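Uroporphyrinogen-III C-methyltransferase (Pseudomonas denitrificans, PDB 1S4D) transfers methyl groups from two S-adenosyl-L-methionine molecules to C-2 and C-7 of uroporphyrinogen III, making precorrin-2 for cobalamin and siroheme synthesis. Local coordinates at residues T153-H158 / P178-Y183; M184-I189 / P239-V244. All blocks are in the same frame, centred on the assembly; numbering follows the deposited sequence.

Interaction 1 (T153-H158 / P178-Y183). With SAH (S-adenosyl-L-homocysteine), chain Q.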
loop_
_atom_site.group_PDB
_atom_site.type_symbol
_atom_site.label_atom_id
_atom_site.label_comp_id
_atom_site.label_asym_id
_atom_site.label_seq_id
_atom_site.Cartn_x
_atom_site.Cartn_y
_atom_site.Cartn_z
ATOM N N THR B 153 7.804 -5.112 -8.186
ATOM C CA THR B 153 8.653 -5.474 -7.052
ATOM C C THR B 153 8.983 -4.295 -6.144
ATOM O O THR B 153 9.492 -3.278 -6.614
ATOM C CB THR B 153 9.943 -6.064 -7.572
ATOM O OG1 THR B 153 9.664 -7.315 -8.195
ATOM C CG2 THR B 153 10.842 -6.462 -6.440
ATOM N N PHE B 154 8.736 -4.444 -4.838
ATOM C CA PHE B 154 9.134 -3.423 -3.870
ATOM C C PHE B 154 10.400 -3.923 -3.188
ATOM O O PHE B 154 10.507 -5.122 -2.949
ATOM C CB PHE B 154 8.037 -3.231 -2.833
ATOM C CG PHE B 154 6.848 -2.455 -3.317
ATOM C CD1 PHE B 154 6.085 -1.736 -2.432
ATOM C CD2 PHE B 154 6.465 -2.461 -4.647
ATOM C CE1 PHE B 154 4.962 -1.028 -2.890
ATOM C CE2 PHE B 154 5.351 -1.756 -5.105
ATOM C CZ PHE B 154 4.615 -1.047 -4.258
ATOM N N LEU B 155 11.369 -3.047 -2.901
ATOM C CA LEU B 155 12.558 -3.494 -2.141
ATOM C C LEU B 155 13.157 -2.478 -1.146
ATOM O O LEU B 155 12.803 -1.301 -1.199
ATOM C CB LEU B 155 13.609 -4.186 -3.035
ATOM C CG LEU B 155 14.813 -3.623 -3.828
ATOM C CD1 LEU B 155 14.553 -3.833 -5.305
ATOM C CD2 LEU B 155 15.297 -2.181 -3.549
ATOM N N THR B 156 14.019 -2.948 -0.232
ATOM C CA THR B 156 14.915 -2.058 0.533
ATOM C C THR B 156 16.273 -2.091 -0.068
ATOM O O THR B 156 16.810 -3.177 -0.298
ATOM C CB THR B 156 15.198 -2.519 1.940
ATOM O OG1 THR B 156 14.416 -3.669 2.250
ATOM C CG2 THR B 156 14.809 -1.478 2.895
ATOM N N GLY B 157 16.847 -0.907 -0.237
ATOM C CA GLY B 157 18.226 -0.781 -0.636
ATOM C C GLY B 157 19.066 -0.690 0.612
ATOM O O GLY B 157 20.270 -0.544 0.531
ATOM N N HIS B 158 18.426 -0.802 1.767
ATOM C CA HIS B 158 19.077 -0.516 3.035
ATOM C C HIS B 158 20.451 -1.146 3.228
ATOM O O HIS B 158 21.390 -0.460 3.621
ATOM C CB HIS B 158 18.189 -0.872 4.224
ATOM C CG HIS B 158 18.719 -0.349 5.517
ATOM N ND1 HIS B 158 19.103 0.965 5.680
ATOM C CD2 HIS B 158 18.981 -0.968 6.695
ATOM C CE1 HIS B 158 19.557 1.141 6.909
ATOM N NE2 HIS B 158 19.492 -0.016 7.546
ATOM N N PRO B 178 8.917 -5.508 -14.774
ATOM C CA PRO B 178 9.330 -4.347 -15.543
ATOM C C PRO B 178 9.460 -3.181 -14.569
ATOM O O PRO B 178 10.582 -2.633 -14.566
ATOM C CB PRO B 178 8.241 -4.182 -16.593
ATOM C CG PRO B 178 7.226 -5.089 -16.289
ATOM C CD PRO B 178 7.604 -6.018 -15.177
ATOM N N VAL B 179 8.549 -2.965 -13.614
ATOM C CA VAL B 179 8.722 -1.883 -12.624
ATOM C C VAL B 179 9.339 -2.307 -11.285
ATOM O O VAL B 179 8.972 -3.347 -10.741
ATOM C CB VAL B 179 7.388 -1.142 -12.383
ATOM C CG1 VAL B 179 7.534 -0.065 -11.291
ATOM C CG2 VAL B 179 6.910 -0.532 -13.713
ATOM N N ILE B 180 10.329 -1.540 -10.788
ATOM C CA ILE B 180 10.911 -1.785 -9.460
ATOM C C ILE B 180 10.696 -0.541 -8.635
ATOM O O ILE B 180 10.920 0.575 -9.123
ATOM C CB ILE B 180 12.451 -2.039 -9.512
ATOM C CG1 ILE B 180 12.877 -2.949 -10.683
ATOM C CG2 ILE B 180 12.956 -2.549 -8.177
ATOM C CD1 ILE B 180 12.516 -4.325 -10.527
ATOM N N VAL B 181 10.283 -0.730 -7.385
ATOM C CA VAL B 181 10.025 0.385 -6.493
ATOM C C VAL B 181 10.899 0.220 -5.256
ATOM O O VAL B 181 10.811 -0.790 -4.542
ATOM C CB VAL B 181 8.531 0.461 -6.088
ATOM C CG1 VAL B 181 8.317 1.495 -4.936
ATOM C CG2 VAL B 181 7.618 0.701 -7.330
ATOM N N MET B 182 11.742 1.203 -4.996
ATOM C CA MET B 182 12.787 1.001 -4.018
ATOM C C MET B 182 12.679 1.982 -2.864
ATOM O O MET B 182 12.587 3.193 -3.086
ATOM C CB MET B 182 14.154 1.090 -4.695
ATOM C CG MET B 182 14.202 0.377 -6.024
ATOM S SD MET B 182 15.877 0.002 -6.475
ATOM C CE MET B 182 16.440 1.593 -7.146
ATOM N N TYR B 183 12.677 1.412 -1.654
ATOM C CA TYR B 183 12.649 2.096 -0.368
ATOM C C TYR B 183 14.081 2.163 0.153
ATOM O O TYR B 183 14.875 1.270 -0.129
ATOM C CB TYR B 183 11.817 1.280 0.630
ATOM C CG TYR B 183 10.314 1.309 0.395
ATOM C CD1 TYR B 183 9.701 0.508 -0.601
ATOM C CD2 TYR B 183 9.498 2.107 1.186
ATOM C CE1 TYR B 183 8.319 0.540 -0.815
ATOM C CE2 TYR B 183 8.140 2.139 0.989
ATOM C CZ TYR B 183 7.556 1.369 -0.012
ATOM O OH TYR B 183 6.195 1.461 -0.169
HETATM N N SAH Q . 6.410 1.803 6.257
HETATM C CA SAH Q . 6.835 2.901 5.407
HETATM C CB SAH Q . 8.308 2.755 5.069
HETATM C CG SAH Q . 9.241 3.289 6.139
HETATM S SD SAH Q . 10.986 2.831 5.963
HETATM C C SAH Q . 5.948 3.012 4.160
HETATM O O SAH Q . 5.028 2.226 3.943
HETATM O OXT SAH Q . 6.086 3.895 3.318
HETATM C "C5'" SAH Q . 11.390 4.515 5.391
HETATM C "C4'" SAH Q . 11.478 4.746 3.877
HETATM O "O4'" SAH Q . 10.204 4.947 3.302
HETATM C "C3'" SAH Q . 12.237 5.992 3.427
HETATM O "O3'" SAH Q . 13.634 5.908 3.502
HETATM C "C2'" SAH Q . 11.724 6.220 2.016
HETATM O "O2'" SAH Q . 12.303 5.369 1.047
HETATM C "C1'" SAH Q . 10.270 5.816 2.184
HETATM N N9 SAH Q . 9.356 6.958 2.413
HETATM C C8 SAH Q . 8.600 7.123 3.527
HETATM N N7 SAH Q . 7.883 8.242 3.404
HETATM C C5 SAH Q . 8.162 8.820 2.232
HETATM C C6 SAH Q . 7.689 9.982 1.620
HETATM N N6 SAH Q . 6.786 10.742 2.213
HETATM N N1 SAH Q . 8.169 10.334 0.374
HETATM C C2 SAH Q . 9.093 9.522 -0.249
HETATM N N3 SAH Q . 9.557 8.369 0.360
HETATM C C4 SAH Q . 9.096 8.016 1.584
#

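Interaction 2 (M184-I189 / P239-V244). With SAH (S-adenosyl-L-homocysteine), chain Q.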
loop_
_atom_site.group_PDB
_atom_site.type_symbol
_atom_site.label_atom_id
_atom_site.label_comp_id
_atom_site.label_asym_id
_atom_site.label_seq_id
_atom_site.Cartn_x
_atom_site.Cartn_y
_atom_site.Cartn_z
ATOM N N MET B 184 14.422 3.222 0.894
ATOM C CA MET B 184 15.750 3.360 1.510
ATOM C C MET B 184 16.906 2.991 0.586
ATOM O O MET B 184 17.785 2.231 0.970
ATOM C CB MET B 184 15.844 2.545 2.797
ATOM C CG MET B 184 14.653 2.759 3.725
ATOM S SD MET B 184 14.723 1.680 5.130
ATOM C CE MET B 184 13.518 0.467 4.655
ATOM N N ALA B 185 16.910 3.585 -0.608
ATOM C CA ALA B 185 17.863 3.242 -1.661
ATOM C C ALA B 185 18.731 4.422 -2.057
ATOM O O ALA B 185 19.416 4.374 -3.071
ATOM C CB ALA B 185 17.129 2.694 -2.879
ATOM N N MET B 186 18.713 5.488 -1.270
ATOM C CA MET B 186 19.441 6.702 -1.658
ATOM C C MET B 186 20.941 6.572 -1.410
ATOM O O MET B 186 21.741 6.823 -2.289
ATOM C CB MET B 186 18.905 7.934 -0.916
ATOM C CG MET B 186 17.503 8.306 -1.274
ATOM S SD MET B 186 17.392 9.108 -2.857
ATOM C CE MET B 186 17.750 10.861 -2.414
ATOM N N LYS B 187 21.308 6.195 -0.196
ATOM C CA LYS B 187 22.689 6.199 0.227
ATOM C C LYS B 187 23.482 5.193 -0.611
ATOM O O LYS B 187 24.662 5.381 -0.867
ATOM C CB LYS B 187 22.751 5.876 1.726
ATOM C CG LYS B 187 24.108 6.054 2.389
ATOM C CD LYS B 187 24.196 5.206 3.662
ATOM C CE LYS B 187 25.389 5.638 4.568
ATOM N NZ LYS B 187 25.167 6.950 5.316
ATOM N N HIS B 188 22.812 4.147 -1.067
ATOM C CA HIS B 188 23.455 3.108 -1.839
ATOM C C HIS B 188 22.972 3.054 -3.281
ATOM O O HIS B 188 23.086 2.015 -3.927
ATOM C CB HIS B 188 23.223 1.738 -1.193
ATOM C CG HIS B 188 23.648 1.646 0.238
ATOM N ND1 HIS B 188 24.943 1.875 0.651
ATOM C CD2 HIS B 188 22.952 1.309 1.352
ATOM C CE1 HIS B 188 25.021 1.705 1.960
ATOM N NE2 HIS B 188 23.825 1.357 2.407
ATOM N N ILE B 189 22.458 4.165 -3.798
ATOM C CA ILE B 189 21.986 4.222 -5.186
ATOM C C ILE B 189 22.994 3.786 -6.262
ATOM O O ILE B 189 22.642 3.038 -7.159
ATOM C CB ILE B 189 21.354 5.603 -5.520
ATOM C CG1 ILE B 189 20.542 5.504 -6.825
ATOM C CG2 ILE B 189 22.403 6.722 -5.549
ATOM C CD1 ILE B 189 19.215 4.810 -6.636
ATOM N N PRO B 239 16.803 11.638 1.404
ATOM C CA PRO B 239 15.731 10.865 2.041
ATOM C C PRO B 239 14.768 11.799 2.781
ATOM O O PRO B 239 15.177 12.893 3.161
ATOM C CB PRO B 239 16.479 9.992 3.061
ATOM C CG PRO B 239 17.894 9.908 2.582
ATOM C CD PRO B 239 18.143 11.084 1.703
ATOM N N PRO B 240 13.520 11.387 2.964
ATOM C CA PRO B 240 13.037 10.104 2.427
ATOM C C PRO B 240 12.665 10.217 0.934
ATOM O O PRO B 240 12.124 11.234 0.533
ATOM C CB PRO B 240 11.812 9.809 3.283
ATOM C CG PRO B 240 11.296 11.223 3.683
ATOM C CD PRO B 240 12.483 12.130 3.707
ATOM N N ALA B 241 12.969 9.198 0.133
ATOM C CA ALA B 241 12.644 9.200 -1.280
ATOM C C ALA B 241 12.207 7.821 -1.715
ATOM O O ALA B 241 12.650 6.826 -1.173
ATOM C CB ALA B 241 13.851 9.647 -2.105
ATOM N N ILE B 242 11.330 7.743 -2.694
ATOM C CA ILE B 242 11.078 6.451 -3.288
ATOM C C ILE B 242 11.724 6.504 -4.673
ATOM O O ILE B 242 11.542 7.484 -5.401
ATOM C CB ILE B 242 9.555 6.195 -3.372
ATOM C CG1 ILE B 242 8.994 5.825 -1.998
ATOM C CG2 ILE B 242 9.222 5.158 -4.472
ATOM C CD1 ILE B 242 9.210 4.375 -1.610
ATOM N N VAL B 243 12.488 5.474 -5.028
ATOM C CA VAL B 243 13.062 5.376 -6.359
ATOM C C VAL B 243 12.344 4.317 -7.188
ATOM O O VAL B 243 12.337 3.123 -6.821
ATOM C CB VAL B 243 14.519 4.984 -6.320
ATOM C CG1 VAL B 243 15.131 5.189 -7.704
ATOM C CG2 VAL B 243 15.271 5.773 -5.245
ATOM N N VAL B 244 11.742 4.757 -8.295
ATOM C CA VAL B 244 10.955 3.888 -9.175
ATOM C C VAL B 244 11.663 3.728 -10.500
ATOM O O VAL B 244 12.095 4.709 -11.107
ATOM C CB VAL B 244 9.488 4.440 -9.395
ATOM C CG1 VAL B 244 9.506 5.868 -9.956
ATOM C CG2 VAL B 244 8.649 3.515 -10.286
HETATM N N SAH Q . 6.410 1.803 6.257
HETATM C CA SAH Q . 6.835 2.901 5.407
HETATM C CB SAH Q . 8.308 2.755 5.069
HETATM C CG SAH Q . 9.241 3.289 6.139
HETATM S SD SAH Q . 10.986 2.831 5.963
HETATM C C SAH Q . 5.948 3.012 4.160
HETATM O O SAH Q . 5.028 2.226 3.943
HETATM O OXT SAH Q . 6.086 3.895 3.318
HETATM C "C5'" SAH Q . 11.390 4.515 5.391
HETATM C "C4'" SAH Q . 11.478 4.746 3.877
HETATM O "O4'" SAH Q . 10.204 4.947 3.302
HETATM C "C3'" SAH Q . 12.237 5.992 3.427
HETATM O "O3'" SAH Q . 13.634 5.908 3.502
HETATM C "C2'" SAH Q . 11.724 6.220 2.016
HETATM O "O2'" SAH Q . 12.303 5.369 1.047
HETATM C "C1'" SAH Q . 10.270 5.816 2.184
HETATM N N9 SAH Q . 9.356 6.958 2.413
HETATM C C8 SAH Q . 8.600 7.123 3.527
HETATM N N7 SAH Q . 7.883 8.242 3.404
HETATM C C5 SAH Q . 8.162 8.820 2.232
HETATM C C6 SAH Q . 7.689 9.982 1.620
HETATM N N6 SAH Q . 6.786 10.742 2.213
HETATM N N1 SAH Q . 8.169 10.334 0.374
HETATM C C2 SAH Q . 9.093 9.522 -0.249
HETATM N N3 SAH Q . 9.557 8.369 0.360
HETATM C C4 SAH Q . 9.096 8.016 1.584
HETATM O O HOH W 1 14.789 4.931 -1.956
#

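Interaction 1 (T153-H158 / P178-Y183)
Tyr183 and Phe154 meet obliquely on one face of a parallel strand pair, Phe154 CD1 lying 3.6 Å from Tyr183 CE1 with the ring planes at 39°. Val181, short and branched, sets CB over one face of Phe154, a CH-pi contact. On the opposite face the branched end of Leu155 reaches two neighbours: CD1 touches Ile180 CG2 at 3.5 Å and CD2 touches Met182 CB. Between these two side-chain layers runs the parallel ladder, in which Val181 N to Thr153 O and Leu155 N to Val181 O both measure 2.8 Å; Tyr183 N continues it to Leu155 O, and Gly157 N to Tyr183 O. With CG anti to the carbonyl carbon (chi1 -73°), the Tyr183 ring meets Leu155 O at its CD1 side and SAH OXT at CE2, both near its plane, while its hydroxyl bonds Thr130 OG1 and Gly132 N. A leucine here would probably leave those two groups without their hydroxyl partner and open a gap beside Phe154. Helix 170-176 packs on Thr153 and Leu155, helix 131-137 on Phe154 and Val181; strand 241-245 flanks 179-183, and strand 151-156 pairs antiparallel with the second subunit, carrying the sheet across the dimer.

Interaction 2 (M184-I189 / P239-V244)
The part of the S-adenosyl-L-homocysteine pocket that holds the ribose and adenine is built where the loop after strand 179-183 faces the start of strand 241-245, and Met186 of that loop lies against Pro239 and Ala241. Met186 SD comes within 3.7 Å of Ala241 CB, and its CG is 4.1 Å from Pro239 CD. Bends at chi2 (-76°) and chi3 (-85°) turn the flexible thioether along segment 239-244, so that CE as well as CG lies by the proline ring and the alanine methyl. Alanine suits its place, probably because its small methyl lets the sulfur come close. Farther along, Ala185 CB and Ile189 CD1 each meet a different methyl of Val243, the latter reaching CG1 at 4.2 Å.

The polar link between the segments passes through a water and the ligand. The water accepts from Ala185 N at 2.9 Å and donates to Ala241 O. That carbonyl also accepts from SAH O2' at 2.7 Å, and O2' in turn accepts a nearly straight bond (172°) from Met184 N, 3.0 Å away. Thus the ribose hydroxyl is gripped by backbone atoms from both segments, and Ala241 O serves ligand and water together. Met184 lays its CG near SAH O3' and its CE beside the ligand sulfur, a fitting role for a long, unbranched apolar chain. Pro240, after a cis peptide bond, sets CB against SAH C4, and Ile242 brings CG1 to 3.5 Å from SAH N3, so the adenine is bordered by apolar side chains.

A type I turn from Met186 to Ile189, closed by Ile189 N to Met186 O, leads through the N-cap His188 into helix 189-198. Strand 241-245 runs between 179-183 and 206-211, and Phe209 of the latter packs on Met186, Ile189 and Val243.

Interactions 1 and 2 follow one another along the chain, the loop 184-189 beginning where strand 179-183 ends, and their centres lie 9 Å apart. Both belong to the mixed five-stranded sheet: 179-183 is next to 151-156 on one side and antiparallel to 241-245 on the other, where Met182 N probably bonds Val243 O at 2.7 Å. Gly157 and His158 also pack against His188, joining the loops at the strand ends. Both contacts touch the same S-adenosyl-L-homocysteine, interaction 1 through Tyr183 at the carboxylate and ribose, interaction 2 at the ribose, adenine and sulfur. One sheet thereby connects the cofactor site to the edge strand at the dimer interface.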